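Local coordinates for protein HcgC (Methanococcus maripaludis S2, PDB 5O4H) that probably methylates a pyridinol precursor during biosynthesis of the FeGP cofactor of [Fe]-hydrogenase, with S-adenosylmethionine as the likely methyl donor, at residues 45-50 and 110-115; 129-134 and 152-157. All coordinates share one frame; numbering follows the deposited sequence.

How the interactions relate
Interactions 1 and 2 follow one another along the chain and meet in the central mixed sheet, where strands 108-111 and 130-134 are parallel neighbours; their centres lie about 11 Å apart. A probable hydrogen bond of 2.8 Å from E134 N to D111 O ties the two strands. A second probable bond, also 2.8 Å, runs from R153 NH2 to G114 O, and R153 also forms a salt bridge with D111. Both contacts reach the same S-adenosyl-L-homocysteine: its amino nitrogen is bonded to L112 O from interaction 1 and to E134 OE1 from interaction 2. The strand ends of this Rossmann-like sheet thus form one side of the ligand pocket.

Interaction 1 (45-50 and 110-115); sequences AIVFGA and IDLTGI. With SAH (S-adenosyl-L-homocysteine), chain Q.
F48 and I110 join strands 42-48 and 108-111 through backbone bonds in parallel register. I110 N donates to I46 O (2.9 Å), F48 N to I110 O (2.8 Å) and, past the last bridge, L112 N to F48 O. The carbonyl of L112 in turn accepts from the ligand amino group, SAH N to L112 O, at 2.8 Å. At the strand end, D111 OD1 takes two bonds from T113, two residues on. T113 OG1 donates to the syn lone pair of D111 OD1 at 2.7 Å, whereas T113 N closes an Asx turn from above the carboxylate plane, 47° out of it. A salt bridge to R153 holds the other oxygen, OD2.

This turn sets T113 beside the ligand. With OG1 lying between the backbone N and the carbonyl carbon (chi1 66°), T113 CG2 points to the adenine, 3.4 Å from SAH C4, and also packs on F48 CB at 3.8 Å. I110 O lies at the edge of the F48 ring, in its plane. On the other face of the sheet, V47 CG1 meets L112 CD1 at 3.6 Å, and helix 54-61 covers V47, I110 and L112. G49 passes close to the ribose; a CB there would crowd SAH O4' and L112 C.

Backbone and methyl groups at the strand ends therefore shape the S-adenosyl-L-homocysteine site, while the buried carboxylate of D111 has its charge offset, probably, by R153.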
loop_
_atom_site.group_PDB
_atom_site.type_symbol
_atom_site.label_atom_id
_atom_site.label_comp_id
_atom_site.label_asym_id
_atom_site.label_seq_id
_atom_site.Cartn_x
_atom_site.Cartn_y
_atom_site.Cartn_z
ATOM N N ALA C 45 32.456 -16.246 -26.186
ATOM C CA ALA C 45 31.694 -15.706 -25.075
ATOM C C ALA C 45 31.203 -16.830 -24.181
ATOM O O ALA C 45 30.739 -17.849 -24.681
ATOM C CB ALA C 45 30.514 -14.905 -25.575
ATOM N N ILE C 46 31.307 -16.650 -22.859
ATOM C CA ILE C 46 30.840 -17.647 -21.895
ATOM C C ILE C 46 29.818 -16.942 -21.017
ATOM O O ILE C 46 30.137 -15.930 -20.399
ATOM C CB ILE C 46 31.957 -18.331 -21.096
ATOM C CG1 ILE C 46 32.793 -19.184 -22.068
ATOM C CG2 ILE C 46 31.352 -19.214 -19.984
ATOM C CD1 ILE C 46 33.881 -19.928 -21.503
ATOM N N VAL C 47 28.600 -17.467 -20.980
ATOM C CA VAL C 47 27.510 -16.918 -20.187
ATOM C C VAL C 47 27.176 -17.929 -19.096
ATOM O O VAL C 47 26.834 -19.059 -19.427
ATOM C CB VAL C 47 26.255 -16.649 -21.068
ATOM C CG1 VAL C 47 25.073 -16.144 -20.227
ATOM C CG2 VAL C 47 26.568 -15.672 -22.190
ATOM N N PHE C 48 27.251 -17.545 -17.807
ATOM C CA PHE C 48 26.924 -18.451 -16.718
ATOM C C PHE C 48 25.500 -18.189 -16.285
ATOM O O PHE C 48 25.178 -17.042 -15.971
ATOM C CB PHE C 48 27.847 -18.247 -15.512
ATOM C CG PHE C 48 29.253 -18.713 -15.743
ATOM C CD1 PHE C 48 30.189 -17.887 -16.341
ATOM C CD2 PHE C 48 29.654 -19.971 -15.338
ATOM C CE1 PHE C 48 31.499 -18.321 -16.541
ATOM C CE2 PHE C 48 30.957 -20.394 -15.527
ATOM C CZ PHE C 48 31.872 -19.580 -16.133
ATOM N N GLY C 49 24.667 -19.223 -16.261
ATOM C CA GLY C 49 23.267 -19.108 -15.840
ATOM C C GLY C 49 22.289 -19.022 -16.991
ATOM O O GLY C 49 22.097 -17.947 -17.563
ATOM N N ALA C 50 21.668 -20.150 -17.332
ATOM C CA ALA C 50 20.711 -20.239 -18.428
ATOM C C ALA C 50 19.328 -19.707 -18.081
ATOM O O ALA C 50 18.679 -19.117 -18.934
ATOM C CB ALA C 50 20.600 -21.683 -18.887
ATOM N N ILE C 110 30.112 -13.394 -19.018
ATOM C CA ILE C 110 28.900 -12.799 -18.457
ATOM C C ILE C 110 28.379 -13.705 -17.365
ATOM O O ILE C 110 28.048 -14.859 -17.638
ATOM C CB ILE C 110 27.814 -12.503 -19.516
ATOM C CG1 ILE C 110 28.403 -11.617 -20.624
ATOM C CG2 ILE C 110 26.583 -11.832 -18.857
ATOM C CD1 ILE C 110 27.432 -11.157 -21.644
ATOM N N ASP C 111 28.308 -13.203 -16.120
ATOM C CA ASP C 111 27.806 -13.991 -14.997
ATOM C C ASP C 111 26.385 -13.529 -14.656
ATOM O O ASP C 111 26.220 -12.420 -14.167
ATOM C CB ASP C 111 28.702 -13.842 -13.753
ATOM C CG ASP C 111 28.024 -14.437 -12.539
ATOM O OD1 ASP C 111 27.317 -15.451 -12.706
ATOM O OD2 ASP C 111 28.097 -13.818 -11.443
ATOM N N LEU C 112 25.392 -14.368 -14.901
ATOM C CA LEU C 112 23.986 -14.065 -14.616
ATOM C C LEU C 112 23.438 -14.960 -13.481
ATOM O O LEU C 112 22.235 -15.033 -13.303
ATOM C CB LEU C 112 23.164 -14.338 -15.875
ATOM C CG LEU C 112 23.622 -13.658 -17.162
ATOM C CD1 LEU C 112 22.812 -14.147 -18.323
ATOM C CD2 LEU C 112 23.509 -12.165 -17.040
ATOM N N THR C 113 24.307 -15.622 -12.728
ATOM C CA THR C 113 23.891 -16.551 -11.688
ATOM C C THR C 113 23.312 -15.930 -10.446
ATOM O O THR C 113 22.515 -16.585 -9.780
ATOM C CB THR C 113 25.004 -17.499 -11.367
ATOM O OG1 THR C 113 26.087 -16.796 -10.780
ATOM C CG2 THR C 113 25.438 -18.274 -12.593
ATOM N N GLY C 114 23.672 -14.713 -10.120
ATOM C CA GLY C 114 23.099 -14.100 -8.941
ATOM C C GLY C 114 23.480 -14.727 -7.615
ATOM O O GLY C 114 24.571 -15.283 -7.463
ATOM N N ILE C 115 22.561 -14.647 -6.664
ATOM C CA ILE C 115 22.753 -15.141 -5.292
ATOM C C ILE C 115 23.110 -16.599 -5.229
ATOM O O ILE C 115 22.410 -17.426 -5.780
ATOM C CB ILE C 115 21.562 -14.817 -4.361
ATOM C CG1 ILE C 115 21.301 -13.295 -4.261
ATOM C CG2 ILE C 115 21.814 -15.390 -2.952
ATOM C CD1 ILE C 115 19.877 -12.971 -3.951
HETATM N N SAH Q . 19.798 -13.641 -13.110
HETATM C CA SAH Q . 18.787 -14.595 -13.679
HETATM C CB SAH Q . 18.356 -15.575 -12.578
HETATM C CG SAH Q . 19.525 -16.460 -12.185
HETATM S SD SAH Q . 18.998 -17.946 -11.388
HETATM C C SAH Q . 17.552 -13.868 -14.172
HETATM O O SAH Q . 17.365 -12.671 -13.838
HETATM O OXT SAH Q . 16.733 -14.467 -14.898
HETATM C "C5'" SAH Q . 20.532 -18.824 -11.284
HETATM C "C4'" SAH Q . 20.829 -19.530 -12.626
HETATM O "O4'" SAH Q . 22.222 -19.859 -12.651
HETATM C "C3'" SAH Q . 20.122 -20.884 -12.696
HETATM O "O3'" SAH Q . 20.031 -21.256 -14.085
HETATM C "C2'" SAH Q . 21.116 -21.804 -11.974
HETATM O "O2'" SAH Q . 21.008 -23.178 -12.340
HETATM C "C1'" SAH Q . 22.440 -21.270 -12.502
HETATM N N9 SAH Q . 23.590 -21.414 -11.585
HETATM C C8 SAH Q . 23.604 -21.292 -10.236
HETATM N N7 SAH Q . 24.885 -21.454 -9.791
HETATM C C5 SAH Q . 25.678 -21.643 -10.852
HETATM C C6 SAH Q . 27.125 -21.849 -11.078
HETATM N N6 SAH Q . 27.958 -21.892 -10.018
HETATM N N1 SAH Q . 27.564 -21.993 -12.347
HETATM C C2 SAH Q . 26.724 -21.965 -13.413
HETATM N N3 SAH Q . 25.397 -21.779 -13.272
HETATM C C4 SAH Q . 24.828 -21.616 -12.040
#

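Interaction 2 (129-134 and 152-157); sequences KVLIVE and KRLCVG. With SAH (S-adenosyl-L-homocysteine), chain Q.
L131 is the main bump of this contact, projecting from strand 130-134 into the hollow formed as the chain leaves helix 150-153 and bends through residues 153-156. With CG anti to the backbone N (chi1 169°), its CD2 methyl enters the bend, 3.2 Å from V156 O and 3.6 Å from R153 O. L154 CD2 and V156 CG2 complete the hollow, the latter 3.9 Å from L131 CD2. L154 itself is the centre of an inverse gamma turn, to which R153 O belongs; V156 O reaches the same methyl from the chain just after the turn.

V133 makes the second bump. Its CG2 meets L154 CD2 at 3.7 Å, the V133 and L154 side chains running antiparallel, flank to flank, while R153 passes V133 at about a right angle and lays its CB against both valine methyls. Beyond V156, the backbone of G157 runs close to L131 and K129; a CB on G157 would come within 3.2 Å of L131 CB. I123 of helix 120-123 adds to the packing around L131 and V156.

Polar ends leave this contact in different directions. The extended R153 chain carries its guanidinium to N149, D111 and G114. E134 turns away from 152-157, and its OE1 accepts from the ligand amino group, SAH N, at 2.9 Å, while OE2 forms a salt bridge with K29. An alanine at E134 would remove that carboxylate and probably leave the ligand amino group without one of its acceptors and K29 without this ion-pair partner. The contact thus pairs methyl groups set among backbone carbonyls with charges delivered beyond its edge: R153 bonds to D111 and G114 of the neighbouring segment, and E134 is likely to favour a positively charged amino group on the ligand.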
loop_
_atom_site.group_PDB
_atom_site.type_symbol
_atom_site.label_atom_id
_atom_site.label_comp_id
_atom_site.label_asym_id
_atom_site.label_seq_id
_atom_site.Cartn_x
_atom_site.Cartn_y
_atom_site.Cartn_z
ATOM N N LYS C 129 38.432 -9.786 -22.280
ATOM C CA LYS C 129 38.540 -8.378 -22.642
ATOM C C LYS C 129 37.443 -7.672 -21.856
ATOM O O LYS C 129 37.630 -6.541 -21.394
ATOM C CB LYS C 129 38.280 -8.177 -24.130
ATOM C CG LYS C 129 38.575 -6.755 -24.614
ATOM C CD LYS C 129 39.661 -6.746 -25.696
ATOM C CE LYS C 129 40.049 -5.356 -26.149
ATOM N NZ LYS C 129 39.541 -5.043 -27.512
ATOM N N VAL C 130 36.277 -8.363 -21.707
ATOM C CA VAL C 130 35.141 -7.804 -21.005
ATOM C C VAL C 130 34.501 -8.787 -20.044
ATOM O O VAL C 130 34.308 -9.955 -20.358
ATOM C CB VAL C 130 34.063 -7.314 -22.006
ATOM C CG1 VAL C 130 32.875 -6.685 -21.278
ATOM C CG2 VAL C 130 34.638 -6.339 -23.047
ATOM N N LEU C 131 34.154 -8.288 -18.863
ATOM C CA LEU C 131 33.500 -9.072 -17.846
ATOM C C LEU C 131 32.257 -8.319 -17.440
ATOM O O LEU C 131 32.355 -7.153 -17.123
ATOM C CB LEU C 131 34.370 -9.291 -16.597
ATOM C CG LEU C 131 33.645 -9.882 -15.382
ATOM C CD1 LEU C 131 33.117 -11.298 -15.660
ATOM C CD2 LEU C 131 34.545 -9.893 -14.198
ATOM N N ILE C 132 31.102 -8.978 -17.431
ATOM C CA ILE C 132 29.838 -8.381 -17.003
ATOM C C ILE C 132 29.292 -9.291 -15.917
ATOM O O ILE C 132 29.182 -10.493 -16.127
ATOM C CB ILE C 132 28.764 -8.207 -18.107
ATOM C CG1 ILE C 132 29.285 -7.346 -19.265
ATOM C CG2 ILE C 132 27.437 -7.603 -17.523
ATOM C CD1 ILE C 132 28.385 -7.362 -20.455
ATOM N N VAL C 133 28.936 -8.729 -14.763
ATOM C CA VAL C 133 28.376 -9.522 -13.671
ATOM C C VAL C 133 27.000 -8.935 -13.395
ATOM O O VAL C 133 26.887 -7.735 -13.217
ATOM C CB VAL C 133 29.251 -9.497 -12.395
ATOM C CG1 VAL C 133 28.568 -10.240 -11.244
ATOM C CG2 VAL C 133 30.617 -10.121 -12.664
ATOM N N GLU C 134 25.967 -9.766 -13.339
ATOM C CA GLU C 134 24.633 -9.269 -13.036
ATOM C C GLU C 134 24.519 -9.102 -11.543
ATOM O O GLU C 134 24.824 -10.023 -10.776
ATOM C CB GLU C 134 23.521 -10.211 -13.521
ATOM C CG GLU C 134 22.133 -9.643 -13.310
ATOM C CD GLU C 134 20.981 -10.321 -14.017
ATOM O OE1 GLU C 134 21.155 -11.483 -14.454
ATOM O OE2 GLU C 134 19.874 -9.726 -14.051
ATOM N N LYS C 152 32.979 -8.812 -5.426
ATOM C CA LYS C 152 34.094 -9.774 -5.391
ATOM C C LYS C 152 34.196 -10.537 -6.717
ATOM O O LYS C 152 35.276 -10.969 -7.088
ATOM C CB LYS C 152 33.946 -10.755 -4.231
ATOM C CG LYS C 152 34.154 -10.072 -2.886
ATOM C CD LYS C 152 34.008 -11.035 -1.732
ATOM C CE LYS C 152 34.164 -10.339 -0.400
ATOM N NZ LYS C 152 33.984 -11.280 0.736
ATOM N N ARG C 153 33.092 -10.702 -7.438
ATOM C CA ARG C 153 33.103 -11.399 -8.729
ATOM C C ARG C 153 33.684 -10.546 -9.833
ATOM O O ARG C 153 34.127 -11.098 -10.836
ATOM C CB ARG C 153 31.699 -11.831 -9.140
ATOM C CG ARG C 153 31.124 -12.869 -8.234
ATOM C CD ARG C 153 29.749 -13.320 -8.707
ATOM N NE ARG C 153 28.963 -13.816 -7.585
ATOM C CZ ARG C 153 27.808 -14.462 -7.668
ATOM N NH1 ARG C 153 27.267 -14.720 -8.847
ATOM N NH2 ARG C 153 27.188 -14.862 -6.570
ATOM N N LEU C 154 33.687 -9.223 -9.676
ATOM C CA LEU C 154 34.243 -8.316 -10.688
ATOM C C LEU C 154 35.768 -8.274 -10.432
ATOM O O LEU C 154 36.294 -7.256 -10.008
ATOM C CB LEU C 154 33.651 -6.885 -10.537
ATOM C CG LEU C 154 32.411 -6.434 -11.295
ATOM C CD1 LEU C 154 32.396 -4.894 -11.349
ATOM C CD2 LEU C 154 32.378 -6.913 -12.737
ATOM N N CYS C 155 36.475 -9.382 -10.690
ATOM C CA CYS C 155 37.905 -9.487 -10.422
ATOM C C CYS C 155 38.804 -9.662 -11.639
ATOM O O CYS C 155 40.021 -9.752 -11.461
ATOM C CB CYS C 155 38.113 -10.624 -9.426
ATOM S SG CYS C 155 37.507 -12.226 -10.007
ATOM N N VAL C 156 38.252 -9.721 -12.861
ATOM C CA VAL C 156 39.056 -9.875 -14.088
ATOM C C VAL C 156 38.426 -9.034 -15.176
ATOM O O VAL C 156 37.309 -8.547 -15.010
ATOM C CB VAL C 156 39.178 -11.353 -14.556
ATOM C CG1 VAL C 156 39.918 -12.188 -13.528
ATOM C CG2 VAL C 156 37.816 -11.963 -14.891
ATOM N N GLY C 157 39.148 -8.892 -16.282
ATOM C CA GLY C 157 38.696 -8.147 -17.440
ATOM C C GLY C 157 39.246 -6.747 -17.584
ATOM O O GLY C 157 39.346 -6.010 -16.599
HETATM N N SAH Q . 19.798 -13.641 -13.110
HETATM C CA SAH Q . 18.787 -14.595 -13.679
HETATM C CB SAH Q . 18.356 -15.575 -12.578
HETATM C CG SAH Q . 19.525 -16.460 -12.185
HETATM S SD SAH Q . 18.998 -17.946 -11.388
HETATM C C SAH Q . 17.552 -13.868 -14.172
HETATM O O SAH Q . 17.365 -12.671 -13.838
HETATM O OXT SAH Q . 16.733 -14.467 -14.898
HETATM C "C5'" SAH Q . 20.532 -18.824 -11.284
HETATM C "C4'" SAH Q . 20.829 -19.530 -12.626
HETATM O "O4'" SAH Q . 22.222 -19.859 -12.651
HETATM C "C3'" SAH Q . 20.122 -20.884 -12.696
HETATM O "O3'" SAH Q . 20.031 -21.256 -14.085
HETATM C "C2'" SAH Q . 21.116 -21.804 -11.974
HETATM O "O2'" SAH Q . 21.008 -23.178 -12.340
HETATM C "C1'" SAH Q . 22.440 -21.270 -12.502
HETATM N N9 SAH Q . 23.590 -21.414 -11.585
HETATM C C8 SAH Q . 23.604 -21.292 -10.236
HETATM N N7 SAH Q . 24.885 -21.454 -9.791
HETATM C C5 SAH Q . 25.678 -21.643 -10.852
HETATM C C6 SAH Q . 27.125 -21.849 -11.078
HETATM N N6 SAH Q . 27.958 -21.892 -10.018
HETATM N N1 SAH Q . 27.564 -21.993 -12.347
HETATM C C2 SAH Q . 26.724 -21.965 -13.413
HETATM N N3 SAH Q . 25.397 -21.779 -13.272
HETATM C C4 SAH Q . 24.828 -21.616 -12.040
#